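Local coordinates for protein BWI-1=PROTEASE inhibitor/trypsin inhibitor (Fagopyrum esculentum, PDB 3RDY) that inhibits trypsin, as a small serine protease inhibitor of the potato type I family, at residues Ser15-Glu19 against Trp20-Val24. Residues are numbered along the deposited sequence; the frame is centred on the assembly and turned at random.
Sequences SGKQE and WPELV
Lys-17 reaches across the indole of Trp-20 to Glu-22 in the N-terminal loop of this potato type I inhibitor fold, a worked example of how one local turn can carry a charge along an aromatic ring to its partner just past the ring. With CG anti to the backbone N (chi1 179°) and the chain extended beyond it, the lysine passes over one ring face, CG toward the rim and CE 3.7 Å from the centroid of the five-membered ring of Trp-20, a CH-pi contact. Its ammonium is doubly paired, forming salt bridges with Glu-22 and with Glu-38 at the end of helix 28-38. Glu-38 OE1 also accepts the indole N-H of the buried Trp-20, while Asn-39 ND2 donates a hydrogen bond to Lys-17 O. A leucine here has no N-H for Glu-38 and no flat face for the Lys-17 chain, which would probably be freer to swing away from Glu-22. Backbone hydrogen bonds of Gln-18 with Val-78 and Trp-20 with Pro-76 tie the loop to the C-terminal segment. Leu-23 N donates to Trp-20 O at 3.0 Å. Glu-22, bent at chi2 (-86°), turns its carboxylate back so that Lys-17 NZ meets OE1 on the syn side, 2.7 Å away and 22° out of the carboxylate plane.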
ATOM      1  N   SER A  15      12.371  -4.543   7.453  1.00 33.83           N
ATOM      2  CA  SER A  15      12.318  -5.987   7.346  1.00 38.94           C
ATOM      3  C   SER A  15      11.032  -6.448   6.658  1.00 32.88           C
ATOM      4  O   SER A  15       9.994  -5.774   6.711  1.00 32.57           O
ATOM      5  CB  SER A  15      12.382  -6.614   8.733  1.00 39.48           C
ATOM      6  OG  SER A  15      11.206  -6.270   9.444  1.00 47.16           O
ATOM      7  N   GLY A  16      11.116  -7.603   6.014  1.00 31.69           N
ATOM      8  CA  GLY A  16       9.940  -8.245   5.462  1.00 32.41           C
ATOM      9  C   GLY A  16       9.676  -7.769   4.054  1.00 29.00           C
ATOM     10  O   GLY A  16      10.500  -7.062   3.481  1.00 27.88           O
ATOM     11  N   LYS A  17       8.531  -8.175   3.496  1.00 27.03           N
ATOM     12  CA  LYS A  17       8.210  -7.883   2.104  1.00 27.20           C
ATOM     13  C   LYS A  17       8.026  -6.374   1.934  1.00 25.70           C
ATOM     14  O   LYS A  17       7.361  -5.748   2.750  1.00 25.67           O
ATOM     15  CB  LYS A  17       6.935  -8.646   1.700  1.00 26.73           C
ATOM     16  CG  LYS A  17       6.489  -8.400   0.242  1.00 28.40           C
ATOM     17  CD  LYS A  17       5.448  -9.423  -0.156  1.00 28.62           C
ATOM     18  CE  LYS A  17       4.977  -9.242  -1.588  1.00 26.00           C
ATOM     19  NZ  LYS A  17       3.979 -10.311  -2.007  1.00 26.89           N
ATOM     20  N   GLN A  18       8.609  -5.803   0.879  1.00 26.41           N
ATOM     21  CA  GLN A  18       8.629  -4.338   0.717  1.00 24.24           C
ATOM     22  C   GLN A  18       7.760  -3.791  -0.413  1.00 23.48           C
ATOM     23  O   GLN A  18       7.578  -2.573  -0.516  1.00 24.51           O
ATOM     24  CB  GLN A  18      10.070  -3.861   0.481  1.00 25.70           C
ATOM     25  CG  GLN A  18      11.023  -4.087   1.675  1.00 28.66           C
ATOM     26  CD  GLN A  18      10.541  -3.386   2.940  1.00 26.98           C
ATOM     27  OE1 GLN A  18      10.104  -4.039   3.890  1.00 31.23           O
ATOM     28  NE2 GLN A  18      10.601  -2.062   2.953  1.00 23.50           N
ATOM     29  N   GLU A  19       7.284  -4.653  -1.305  1.00 22.54           N
ATOM     30  CA  GLU A  19       6.485  -4.161  -2.440  1.00 23.10           C
ATOM     31  C   GLU A  19       5.548  -5.226  -2.972  1.00 24.65           C
ATOM     32  O   GLU A  19       5.828  -6.431  -2.859  1.00 25.01           O
ATOM     33  CB  GLU A  19       7.395  -3.654  -3.574  1.00 28.23           C
ATOM     34  CG  GLU A  19       8.203  -4.744  -4.230  1.00 28.35           C
ATOM     35  CD  GLU A  19       9.368  -5.204  -3.375  1.00 34.50           C
ATOM     36  OE1 GLU A  19      10.126  -4.337  -2.868  1.00 36.95           O
ATOM     37  OE2 GLU A  19       9.519  -6.431  -3.216  1.00 41.86           O
ATOM     38  N   TRP A  20       4.437  -4.769  -3.553  1.00 22.60           N
ATOM     39  CA  TRP A  20       3.331  -5.640  -3.953  1.00 23.52           C
ATOM     40  C   TRP A  20       2.842  -5.290  -5.361  1.00 22.80           C
ATOM     41  O   TRP A  20       1.685  -4.883  -5.529  1.00 24.07           O
ATOM     42  CB  TRP A  20       2.163  -5.481  -2.962  1.00 24.72           C
ATOM     43  CG  TRP A  20       2.415  -6.087  -1.583  1.00 27.61           C
ATOM     44  CD1 TRP A  20       2.033  -7.338  -1.147  1.00 25.93           C
ATOM     45  CD2 TRP A  20       3.090  -5.467  -0.470  1.00 25.13           C
ATOM     46  NE1 TRP A  20       2.441  -7.530   0.151  1.00 26.55           N
ATOM     47  CE2 TRP A  20       3.087  -6.407   0.597  1.00 25.29           C
ATOM     48  CE3 TRP A  20       3.711  -4.224  -0.276  1.00 21.67           C
ATOM     49  CZ2 TRP A  20       3.660  -6.135   1.854  1.00 23.59           C
ATOM     50  CZ3 TRP A  20       4.273  -3.946   0.980  1.00 23.44           C
ATOM     51  CH2 TRP A  20       4.271  -4.919   2.017  1.00 26.12           C
ATOM     52  N   PRO A  21       3.706  -5.451  -6.377  1.00 24.68           N
ATOM     53  CA  PRO A  21       3.326  -5.137  -7.762  1.00 24.49           C
ATOM     54  C   PRO A  21       2.118  -5.989  -8.189  1.00 26.20           C
ATOM     55  O   PRO A  21       1.295  -5.566  -9.000  1.00 24.54           O
ATOM     56  CB  PRO A  21       4.597  -5.516  -8.558  1.00 26.81           C
ATOM     57  CG  PRO A  21       5.292  -6.571  -7.661  1.00 27.70           C
ATOM     58  CD  PRO A  21       5.093  -5.962  -6.292  1.00 26.70           C
ATOM     59  N   GLU A  22       2.013  -7.181  -7.621  1.00 24.96           N
ATOM     60  CA  GLU A  22       0.930  -8.106  -7.944  1.00 26.79           C
ATOM     61  C   GLU A  22      -0.452  -7.607  -7.507  1.00 26.10           C
ATOM     62  O   GLU A  22      -1.473  -8.107  -7.987  1.00 26.83           O
ATOM     63  CB  GLU A  22       1.196  -9.512  -7.370  1.00 28.56           C
ATOM     64  CG  GLU A  22       0.950  -9.680  -5.870  1.00 28.38           C
ATOM     65  CD  GLU A  22       2.149  -9.289  -4.997  1.00 29.00           C
ATOM     66  OE1 GLU A  22       2.123  -9.636  -3.803  1.00 28.98           O
ATOM     67  OE2 GLU A  22       3.114  -8.646  -5.488  1.00 26.38           O
ATOM     68  N   LEU A  23      -0.483  -6.623  -6.607  1.00 22.74           N
ATOM     69  CA  LEU A  23      -1.767  -6.099  -6.122  1.00 23.38           C
ATOM     70  C   LEU A  23      -2.358  -4.953  -6.954  1.00 23.23           C
ATOM     71  O   LEU A  23      -3.463  -4.479  -6.669  1.00 21.79           O
ATOM     72  CB  LEU A  23      -1.665  -5.706  -4.650  1.00 23.72           C
ATOM     73  CG  LEU A  23      -2.029  -6.771  -3.593  1.00 35.11           C
ATOM     74  CD1 LEU A  23      -2.078  -8.232  -4.070  1.00 29.90           C
ATOM     75  CD2 LEU A  23      -1.253  -6.622  -2.290  1.00 25.71           C
ATOM     76  N   VAL A  24      -1.620  -4.490  -7.956  1.00 22.25           N
ATOM     77  CA  VAL A  24      -2.167  -3.476  -8.853  1.00 23.40           C
ATOM     78  C   VAL A  24      -3.309  -4.166  -9.615  1.00 23.34           C
ATOM     79  O   VAL A  24      -3.153  -5.294 -10.052  1.00 22.74           O
ATOM     80  CB  VAL A  24      -1.109  -2.948  -9.820  1.00 24.92           C
ATOM     81  CG1 VAL A  24      -1.735  -2.003 -10.867  1.00 25.99           C
ATOM     82  CG2 VAL A  24      -0.002  -2.230  -9.033  1.00 26.72           C
TER